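PDB 3KNZ: putative sugar binding protein from Salmonella enterica subsp. enterica serovar Typhimurium, which probably binds phosphosugars or related carbohydrate derivatives through its SIS-type fold, and may be related in activity to glutamine-fructose-6-phosphate transaminase. Local coordinates for residues Thr51-Tyr62 against Leu78-Leu88; Ser96-Gly107 against Gly124-Val133. All coordinates share one frame; numbering follows the deposited sequence.

Interaction 1 (Thr51-Tyr62 against Leu78-Leu88)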
loop_
_atom_site.group_PDB
_atom_site.type_symbol
_atom_site.label_atom_id
_atom_site.label_comp_id
_atom_site.label_asym_id
_atom_site.label_seq_id
_atom_site.Cartn_x
_atom_site.Cartn_y
_atom_site.Cartn_z
ATOM N N THR A 51 -16.335 7.170 -14.800
ATOM C CA THR A 51 -15.471 6.244 -15.528
ATOM C C THR A 51 -14.702 5.264 -14.642
ATOM O O THR A 51 -14.106 4.311 -15.148
ATOM C CB THR A 51 -14.458 7.020 -16.384
ATOM O OG1 THR A 51 -13.473 7.625 -15.536
ATOM C CG2 THR A 51 -15.172 8.100 -17.204
ATOM N N ARG A 52 -14.707 5.486 -13.330
ATOM C CA ARG A 52 -14.001 4.586 -12.409
ATOM C C ARG A 52 -14.462 4.781 -10.961
ATOM O O ARG A 52 -15.040 5.819 -10.610
ATOM C CB ARG A 52 -12.486 4.823 -12.501
ATOM C CG ARG A 52 -12.021 6.170 -11.919
ATOM C CD ARG A 52 -10.563 6.511 -12.268
ATOM N NE ARG A 52 -9.639 5.389 -12.087
ATOM C CZ ARG A 52 -9.215 4.585 -13.064
ATOM N NH1 ARG A 52 -9.608 4.767 -14.319
ATOM N NH2 ARG A 52 -8.377 3.595 -12.788
ATOM N N ILE A 53 -14.236 3.776 -10.123
ATOM C CA ILE A 53 -14.551 3.919 -8.703
ATOM C C ILE A 53 -13.234 4.013 -7.942
ATOM O O ILE A 53 -12.286 3.287 -8.237
ATOM C CB ILE A 53 -15.406 2.755 -8.110
ATOM C CG1 ILE A 53 -16.792 2.666 -8.764
ATOM C CG2 ILE A 53 -15.585 2.937 -6.593
ATOM C CD1 ILE A 53 -16.802 1.957 -10.083
ATOM N N ILE A 54 -13.178 4.934 -6.984
ATOM C CA ILE A 54 -12.006 5.117 -6.140
ATOM C C ILE A 54 -12.458 4.936 -4.694
ATOM O O ILE A 54 -13.232 5.742 -4.185
ATOM C CB ILE A 54 -11.408 6.525 -6.315
ATOM C CG1 ILE A 54 -10.988 6.757 -7.773
ATOM C CG2 ILE A 54 -10.226 6.733 -5.386
ATOM C CD1 ILE A 54 -10.471 8.175 -8.050
ATOM N N LEU A 55 -12.019 3.856 -4.054
ATOM C CA LEU A 55 -12.340 3.596 -2.646
ATOM C C LEU A 55 -11.173 4.091 -1.802
ATOM O O LEU A 55 -10.038 3.658 -2.003
ATOM C CB LEU A 55 -12.529 2.104 -2.399
ATOM C CG LEU A 55 -13.470 1.364 -3.349
ATOM C CD1 LEU A 55 -13.579 -0.086 -2.895
ATOM C CD2 LEU A 55 -14.837 2.024 -3.399
ATOM N N THR A 56 -11.437 4.991 -0.861
ATOM C CA THR A 56 -10.361 5.537 -0.043
ATOM C C THR A 56 -10.673 5.494 1.450
ATOM O O THR A 56 -11.814 5.672 1.864
ATOM C CB THR A 56 -10.021 6.989 -0.444
ATOM O OG1 THR A 56 -8.763 7.355 0.135
ATOM C CG2 THR A 56 -11.123 7.965 0.005
ATOM N N GLY A 57 -9.633 5.266 2.245
ATOM C CA GLY A 57 -9.766 5.163 3.688
ATOM C C GLY A 57 -8.511 4.600 4.327
ATOM O O GLY A 57 -7.481 4.401 3.659
ATOM N N SER A 58 -8.616 4.317 5.620
ATOM C CA SER A 58 -7.495 3.829 6.411
ATOM C C SER A 58 -7.874 2.629 7.264
ATOM O O SER A 58 -9.056 2.384 7.513
ATOM C CB SER A 58 -7.019 4.949 7.335
ATOM O OG SER A 58 -6.745 6.125 6.593
ATOM N N GLY A 59 -6.867 1.885 7.715
ATOM C CA GLY A 59 -7.096 0.724 8.584
ATOM C C GLY A 59 -8.164 -0.251 8.099
ATOM O O GLY A 59 -8.165 -0.662 6.944
ATOM N N THR A 60 -9.074 -0.630 8.992
ATOM C CA THR A 60 -10.123 -1.585 8.641
ATOM C C THR A 60 -10.917 -1.175 7.398
ATOM O O THR A 60 -11.271 -2.021 6.582
ATOM C CB THR A 60 -11.074 -1.827 9.820
ATOM O OG1 THR A 60 -10.341 -2.417 10.900
ATOM C CG2 THR A 60 -12.226 -2.757 9.413
ATOM N N SER A 61 -11.180 0.119 7.253
ATOM C CA SER A 61 -11.911 0.614 6.093
ATOM C C SER A 61 -11.133 0.322 4.819
ATOM O O SER A 61 -11.688 -0.170 3.835
ATOM C CB SER A 61 -12.162 2.116 6.225
ATOM O OG SER A 61 -12.932 2.393 7.383
ATOM N N TYR A 62 -9.844 0.640 4.850
ATOM C CA TYR A 62 -8.939 0.400 3.720
ATOM C C TYR A 62 -8.870 -1.077 3.356
ATOM O O TYR A 62 -8.902 -1.432 2.172
ATOM C CB TYR A 62 -7.542 0.947 4.050
ATOM C CG TYR A 62 -6.410 0.456 3.168
ATOM C CD1 TYR A 62 -6.246 0.925 1.872
ATOM C CD2 TYR A 62 -5.471 -0.447 3.663
ATOM C CE1 TYR A 62 -5.189 0.478 1.077
ATOM C CE2 TYR A 62 -4.423 -0.903 2.883
ATOM C CZ TYR A 62 -4.282 -0.437 1.595
ATOM O OH TYR A 62 -3.222 -0.902 0.848
ATOM N N LEU A 78 -16.168 -1.358 -14.196
ATOM C CA LEU A 78 -15.313 -0.176 -14.219
ATOM C C LEU A 78 -14.048 -0.460 -13.433
ATOM O O LEU A 78 -14.015 -1.369 -12.597
ATOM C CB LEU A 78 -16.015 1.020 -13.568
ATOM C CG LEU A 78 -17.199 1.654 -14.293
ATOM C CD1 LEU A 78 -17.860 2.704 -13.412
ATOM C CD2 LEU A 78 -16.735 2.256 -15.609
ATOM N N PRO A 79 -12.984 0.304 -13.712
ATOM C CA PRO A 79 -11.792 0.142 -12.901
ATOM C C PRO A 79 -12.103 0.535 -11.466
ATOM O O PRO A 79 -12.924 1.422 -11.241
ATOM C CB PRO A 79 -10.811 1.148 -13.511
ATOM C CG PRO A 79 -11.271 1.348 -14.900
ATOM C CD PRO A 79 -12.762 1.192 -14.866
ATOM N N VAL A 80 -11.463 -0.119 -10.507
ATOM C CA VAL A 80 -11.651 0.230 -9.108
ATOM C C VAL A 80 -10.309 0.426 -8.404
ATOM O O VAL A 80 -9.521 -0.510 -8.283
ATOM C CB VAL A 80 -12.439 -0.842 -8.359
ATOM C CG1 VAL A 80 -12.436 -0.536 -6.844
ATOM C CG2 VAL A 80 -13.859 -0.957 -8.925
ATOM N N ASP A 81 -10.061 1.645 -7.935
ATOM C CA ASP A 81 -8.831 1.964 -7.226
ATOM C C ASP A 81 -9.042 1.858 -5.725
ATOM O O ASP A 81 -10.138 2.132 -5.234
ATOM C CB ASP A 81 -8.409 3.406 -7.530
ATOM C CG ASP A 81 -8.100 3.646 -8.997
ATOM O OD1 ASP A 81 -7.520 2.749 -9.646
ATOM O OD2 ASP A 81 -8.408 4.754 -9.491
ATOM N N VAL A 82 -8.000 1.450 -4.999
ATOM C CA VAL A 82 -8.032 1.446 -3.531
ATOM C C VAL A 82 -6.768 2.130 -3.024
ATOM O O VAL A 82 -5.661 1.656 -3.270
ATOM C CB VAL A 82 -8.079 0.049 -2.921
ATOM C CG1 VAL A 82 -8.077 0.169 -1.409
ATOM C CG2 VAL A 82 -9.305 -0.721 -3.403
ATOM N N CYS A 83 -6.927 3.240 -2.312
ATOM C CA CYS A 83 -5.772 3.983 -1.830
ATOM C C CYS A 83 -6.065 4.790 -0.579
ATOM O O CYS A 83 -7.222 5.061 -0.255
ATOM C CB CYS A 83 -5.332 4.968 -2.892
ATOM S SG CYS A 83 -6.533 6.271 -3.064
ATOM N N TRP A 84 -4.996 5.197 0.101
ATOM C CA TRP A 84 -5.110 6.023 1.288
ATOM C C TRP A 84 -5.431 7.447 0.851
ATOM O O TRP A 84 -4.999 7.884 -0.216
ATOM C CB TRP A 84 -3.819 5.994 2.101
ATOM C CG TRP A 84 -3.397 4.626 2.455
ATOM C CD1 TRP A 84 -4.032 3.768 3.300
ATOM C CD2 TRP A 84 -2.228 3.948 1.992
ATOM N NE1 TRP A 84 -3.341 2.585 3.378
ATOM C CE2 TRP A 84 -2.225 2.671 2.588
ATOM C CE3 TRP A 84 -1.190 4.292 1.118
ATOM C CZ2 TRP A 84 -1.222 1.733 2.341
ATOM C CZ3 TRP A 84 -0.194 3.365 0.879
ATOM C CH2 TRP A 84 -0.218 2.096 1.489
ATOM N N PRO A 85 -6.187 8.178 1.681
ATOM C CA PRO A 85 -6.616 9.531 1.330
ATOM C C PRO A 85 -5.511 10.486 0.859
ATOM O O PRO A 85 -5.743 11.260 -0.069
ATOM C CB PRO A 85 -7.241 10.043 2.630
ATOM C CG PRO A 85 -7.652 8.813 3.369
ATOM C CD PRO A 85 -6.662 7.764 3.014
ATOM N N PHE A 86 -4.326 10.431 1.468
ATOM C CA PHE A 86 -3.256 11.369 1.106
ATOM C C PHE A 86 -2.771 11.163 -0.328
ATOM O O PHE A 86 -2.217 12.080 -0.936
ATOM C CB PHE A 86 -2.085 11.330 2.104
ATOM C CG PHE A 86 -1.297 10.045 2.084
ATOM C CD1 PHE A 86 -0.215 9.889 1.231
ATOM C CD2 PHE A 86 -1.632 8.998 2.930
ATOM C CE1 PHE A 86 0.511 8.698 1.213
ATOM C CE2 PHE A 86 -0.914 7.815 2.925
ATOM C CZ PHE A 86 0.156 7.661 2.065
HETATM N N MSE A 87 -2.988 9.966 -0.862
HETATM C CA MSE A 87 -2.629 9.663 -2.249
HETATM C C MSE A 87 -3.550 10.408 -3.223
HETATM O O MSE A 87 -3.174 10.643 -4.373
HETATM C CB MSE A 87 -2.735 8.159 -2.527
HETATM C CG MSE A 87 -1.764 7.294 -1.752
HETATM SE SE MSE A 87 0.035 7.489 -2.425
HETATM C CE MSE A 87 -0.124 6.539 -4.112
ATOM N N LEU A 88 -4.764 10.747 -2.777
ATOM C CA LEU A 88 -5.709 11.493 -3.615
ATOM C C LEU A 88 -5.474 13.000 -3.531
ATOM O O LEU A 88 -6.287 13.741 -2.986
ATOM C CB LEU A 88 -7.154 11.178 -3.234
ATOM C CG LEU A 88 -7.669 9.829 -3.697
ATOM C CD1 LEU A 88 -9.090 9.626 -3.187
ATOM C CD2 LEU A 88 -7.600 9.759 -5.226
#

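Interaction 2 (Ser96-Gly107 against Gly124-Val133)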
loop_
_atom_site.group_PDB
_atom_site.type_symbol
_atom_site.label_atom_id
_atom_site.label_comp_id
_atom_site.label_asym_id
_atom_site.label_seq_id
_atom_site.Cartn_x
_atom_site.Cartn_y
_atom_site.Cartn_z
ATOM N N SER A 96 -7.277 12.269 -13.229
ATOM C CA SER A 96 -8.228 11.170 -13.277
ATOM C C SER A 96 -9.496 11.477 -14.058
ATOM O O SER A 96 -9.960 12.624 -14.117
ATOM C CB SER A 96 -8.614 10.761 -11.857
ATOM O OG SER A 96 -9.558 9.698 -11.855
ATOM N N GLY A 97 -10.044 10.422 -14.658
ATOM C CA GLY A 97 -11.310 10.503 -15.366
ATOM C C GLY A 97 -12.369 10.611 -14.292
ATOM O O GLY A 97 -12.127 10.234 -13.138
ATOM N N LYS A 98 -13.533 11.136 -14.648
ATOM C CA LYS A 98 -14.589 11.304 -13.675
ATOM C C LYS A 98 -14.737 10.007 -12.902
ATOM O O LYS A 98 -14.824 8.934 -13.489
ATOM C CB LYS A 98 -15.890 11.694 -14.361
ATOM C CG LYS A 98 -16.974 12.141 -13.410
ATOM C CD LYS A 98 -18.018 12.954 -14.147
ATOM C CE LYS A 98 -19.064 13.474 -13.195
ATOM N NZ LYS A 98 -20.015 14.391 -13.873
ATOM N N ALA A 99 -14.751 10.108 -11.580
ATOM C CA ALA A 99 -14.840 8.937 -10.727
ATOM C C ALA A 99 -15.885 9.088 -9.641
ATOM O O ALA A 99 -16.370 10.192 -9.360
ATOM C CB ALA A 99 -13.491 8.682 -10.068
ATOM N N LEU A 100 -16.240 7.955 -9.046
ATOM C CA LEU A 100 -17.084 7.946 -7.875
ATOM C C LEU A 100 -16.103 7.692 -6.743
ATOM O O LEU A 100 -15.561 6.592 -6.615
ATOM C CB LEU A 100 -18.126 6.837 -7.926
ATOM C CG LEU A 100 -18.871 6.608 -6.607
ATOM C CD1 LEU A 100 -19.759 7.789 -6.292
ATOM C CD2 LEU A 100 -19.685 5.336 -6.682
ATOM N N VAL A 101 -15.823 8.720 -5.956
ATOM C CA VAL A 101 -14.918 8.572 -4.832
ATOM C C VAL A 101 -15.740 8.221 -3.610
ATOM O O VAL A 101 -16.592 8.995 -3.188
ATOM C CB VAL A 101 -14.097 9.845 -4.582
ATOM C CG1 VAL A 101 -13.334 9.725 -3.284
ATOM C CG2 VAL A 101 -13.144 10.095 -5.748
ATOM N N VAL A 102 -15.502 7.032 -3.066
ATOM C CA VAL A 102 -16.226 6.576 -1.892
ATOM C C VAL A 102 -15.314 6.666 -0.683
ATOM O O VAL A 102 -14.301 5.980 -0.604
ATOM C CB VAL A 102 -16.700 5.117 -2.038
ATOM C CG1 VAL A 102 -17.510 4.704 -0.823
ATOM C CG2 VAL A 102 -17.507 4.936 -3.317
ATOM N N GLY A 103 -15.669 7.534 0.253
ATOM C CA GLY A 103 -14.896 7.692 1.474
ATOM C C GLY A 103 -15.438 6.703 2.472
ATOM O O GLY A 103 -16.648 6.655 2.685
ATOM N N ILE A 104 -14.548 5.907 3.064
ATOM C CA ILE A 104 -14.940 4.873 4.015
ATOM C C ILE A 104 -14.285 5.076 5.383
ATOM O O ILE A 104 -13.077 5.290 5.491
ATOM C CB ILE A 104 -14.554 3.468 3.504
ATOM C CG1 ILE A 104 -14.943 3.304 2.033
ATOM C CG2 ILE A 104 -15.185 2.388 4.379
ATOM C CD1 ILE A 104 -14.434 2.016 1.425
ATOM N N SER A 105 -15.094 4.993 6.427
ATOM C CA SER A 105 -14.615 5.138 7.788
ATOM C C SER A 105 -15.507 4.350 8.711
ATOM O O SER A 105 -16.705 4.570 8.732
ATOM C CB SER A 105 -14.658 6.592 8.219
ATOM O OG SER A 105 -14.342 6.687 9.594
ATOM N N GLN A 106 -14.929 3.439 9.481
ATOM C CA GLN A 106 -15.722 2.630 10.415
ATOM C C GLN A 106 -16.539 3.549 11.334
ATOM O O GLN A 106 -17.726 3.326 11.549
ATOM C CB GLN A 106 -14.811 1.685 11.206
ATOM C CG GLN A 106 -14.030 0.752 10.301
ATOM C CD GLN A 106 -14.945 -0.072 9.414
ATOM O OE1 GLN A 106 -15.666 -0.942 9.893
ATOM N NE2 GLN A 106 -14.902 0.185 8.111
ATOM N N GLY A 107 -15.904 4.596 11.845
ATOM C CA GLY A 107 -16.589 5.584 12.668
ATOM C C GLY A 107 -17.151 6.698 11.796
ATOM O O GLY A 107 -17.406 6.507 10.609
ATOM N N GLY A 124 -15.147 18.079 -9.465
ATOM C CA GLY A 124 -16.229 17.497 -10.253
ATOM C C GLY A 124 -16.525 16.015 -10.073
ATOM O O GLY A 124 -17.464 15.499 -10.672
ATOM N N HIS A 125 -15.742 15.315 -9.260
ATOM C CA HIS A 125 -15.997 13.894 -9.039
ATOM C C HIS A 125 -17.200 13.726 -8.113
ATOM O O HIS A 125 -17.443 14.568 -7.251
ATOM C CB HIS A 125 -14.775 13.195 -8.435
ATOM C CG HIS A 125 -13.543 13.281 -9.279
ATOM N ND1 HIS A 125 -13.344 12.488 -10.388
ATOM C CD2 HIS A 125 -12.439 14.058 -9.170
ATOM C CE1 HIS A 125 -12.177 12.783 -10.935
ATOM N NE2 HIS A 125 -11.608 13.734 -10.215
ATOM N N ILE A 126 -17.960 12.651 -8.306
ATOM C CA ILE A 126 -19.101 12.373 -7.446
ATOM C C ILE A 126 -18.538 11.726 -6.190
ATOM O O ILE A 126 -17.621 10.917 -6.278
ATOM C CB ILE A 126 -20.139 11.407 -8.087
ATOM C CG1 ILE A 126 -20.767 12.008 -9.347
ATOM C CG2 ILE A 126 -21.248 11.058 -7.088
ATOM C CD1 ILE A 126 -19.880 11.952 -10.565
ATOM N N THR A 127 -19.078 12.084 -5.031
ATOM C CA THR A 127 -18.611 11.505 -3.783
ATOM C C THR A 127 -19.696 10.700 -3.081
ATOM O O THR A 127 -20.886 10.951 -3.258
ATOM C CB THR A 127 -18.123 12.584 -2.814
ATOM O OG1 THR A 127 -19.183 13.524 -2.583
ATOM C CG2 THR A 127 -16.899 13.295 -3.374
ATOM N N ALA A 128 -19.264 9.728 -2.285
ATOM C CA ALA A 128 -20.162 8.892 -1.497
ATOM C C ALA A 128 -19.489 8.594 -0.171
ATOM O O ALA A 128 -18.267 8.608 -0.075
ATOM C CB ALA A 128 -20.475 7.603 -2.224
ATOM N N SER A 129 -20.278 8.320 0.856
ATOM C CA SER A 129 -19.712 8.040 2.159
ATOM C C SER A 129 -20.172 6.689 2.660
ATOM O O SER A 129 -21.309 6.293 2.431
ATOM C CB SER A 129 -20.116 9.122 3.158
ATOM O OG SER A 129 -21.525 9.172 3.311
HETATM N N MSE A 130 -19.265 5.981 3.323
HETATM C CA MSE A 130 -19.575 4.693 3.939
HETATM C C MSE A 130 -19.044 4.676 5.353
HETATM O O MSE A 130 -17.950 4.168 5.607
HETATM C CB MSE A 130 -18.996 3.509 3.162
HETATM C CG MSE A 130 -19.732 3.205 1.882
HETATM SE SE MSE A 130 -19.283 1.458 1.186
HETATM C CE MSE A 130 -20.320 1.548 -0.463
ATOM N N ALA A 131 -19.824 5.249 6.265
ATOM C CA ALA A 131 -19.469 5.297 7.677
ATOM C C ALA A 131 -20.246 4.223 8.427
ATOM O O ALA A 131 -21.196 3.649 7.897
ATOM C CB ALA A 131 -19.774 6.675 8.253
ATOM N N GLY A 132 -19.844 3.948 9.660
ATOM C CA GLY A 132 -20.541 2.962 10.475
ATOM C C GLY A 132 -21.610 3.604 11.345
ATOM O O GLY A 132 -22.359 2.909 12.026
ATOM N N VAL A 133 -21.672 4.933 11.335
ATOM C CA VAL A 133 -22.653 5.662 12.131
ATOM C C VAL A 133 -23.361 6.689 11.262
ATOM O O VAL A 133 -22.918 7.001 10.158
ATOM C CB VAL A 133 -21.995 6.385 13.336
ATOM C CG1 VAL A 133 -21.298 5.385 14.247
ATOM C CG2 VAL A 133 -21.011 7.444 12.863
#

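Interaction 1 (Thr51-Tyr62 against Leu78-Leu88)
Ile53 to Thr56 pair in register with Val80 to Cys83 as neighbouring parallel strands, 52-56 and 80-83, whose axes approach to 4.6 Å at 19°. Backbone bonds run alternately between them, from Ile53 N to Pro79 O, Asp81 N to Ile53 O, Leu55 N to Asp81 O and, longer, Cys83 N to Leu55 O. Helix 59-76 links the two strands, making this a beta-alpha-beta unit of the SIS domain.

On the face carrying Ile54 and Asp81, Arg52 closes a salt bridge. Its NE lies 2.9 Å from Asp81 OD2 in a nearly straight bond; OD2 lies in the guanidinium plane and is met on its syn side, though the donor is tilted out of the carboxylate plane. NH2 to OD1 is a weak second bond. A bend at chi3 (-45°) accompanies the turn of the guanidinium toward Asp81, and Pro79 CB sits over one of its faces, 3.5 Å from Arg52 NH2. Further along, Leu88 CD1 meets Ile54 CG2 at 3.8 Å and also reaches Thr56 CB.

Leu55, Val80 and Val82 occupy the other face, where CG of Leu55 is 4.1 Å from CG1 of Val80. At the C-terminal end Thr56 OG1 donates to Cys83 O over 2.8 Å, from above the carbonyl plane; Cys83 O also takes a weak bond from Gly57 N. Trp84 NE1 lies over the centre of the Tyr62 ring, 3.6 Å from its CE1, with the planes inclined at 34°, while Val82 CG1 touches the same ring obliquely.

Arg52 NH2 also lies close to Arg52 NH2 of the second subunit. The Asp81 carboxylate, bound firmly through OD2 and weakly through OD1, probably offsets some of the positive charge gathered at the dimer interface.

Interaction 2 (Ser96-Gly107 against Gly124-Val133)
Strands 99-105 and 126-131 form a parallel pair inside the five-stranded sheet of the SIS domain, joined through helix 111-122 as a beta-alpha-beta unit. Their axes lie 4.5 Å apart at 20°. From Ile126 N to Ala99 O through Ser105 N to Met130 O, six backbone bonds zip the strands together, pairing Leu100 with Ile126 at one end and Ile104 with Met130 at the other.

One face is aliphatic. With CG set anti to the backbone N (chi1 169°), Leu100 sends CD1 across to Ile126 CG2, 3.7 Å away, and on to the Ala128 methyl. Val102 CG1 meets Met130 CG at 3.8 Å, and Met130, a selenomethionine with its chain extended, runs on to helix 161-179. The face carrying Thr127 and Ser129 is more polar: their hydroxyls bond to Ala141 O and Asp139 OD1.

At the start of the pair a side chain extends the ladder. The His125 ring takes the Ala99 N-H on ND1 at 3.0 Å, nearly in its own plane, and its NE2 donates to Leu93 O. Thus both ring nitrogens are engaged, and CE1 of His125 rests 3.4 Å from Gly97 O.

Overall arrangement
Interactions 1 and 2 are successive beta-alpha-beta units of one parallel sheet, with centres about 8 Å apart. Strands 52-56 and 99-105 lie side by side, so the two contacts are joined through backbone bonds such as that between Ile54 O and Val102 N, at 2.8 Å. Strand 80-83 forms an edge of the sheet within the chain, and interaction 1 accordingly mixes aliphatic packing with an aromatic pair and with a salt bridge beside the second subunit. Interaction 2, whose strands both have neighbours on either side and which the other subunit does not touch, relies on a longer backbone ladder and aliphatic packing. Ser61 and Gln106 join the two contacts beyond the strand ends.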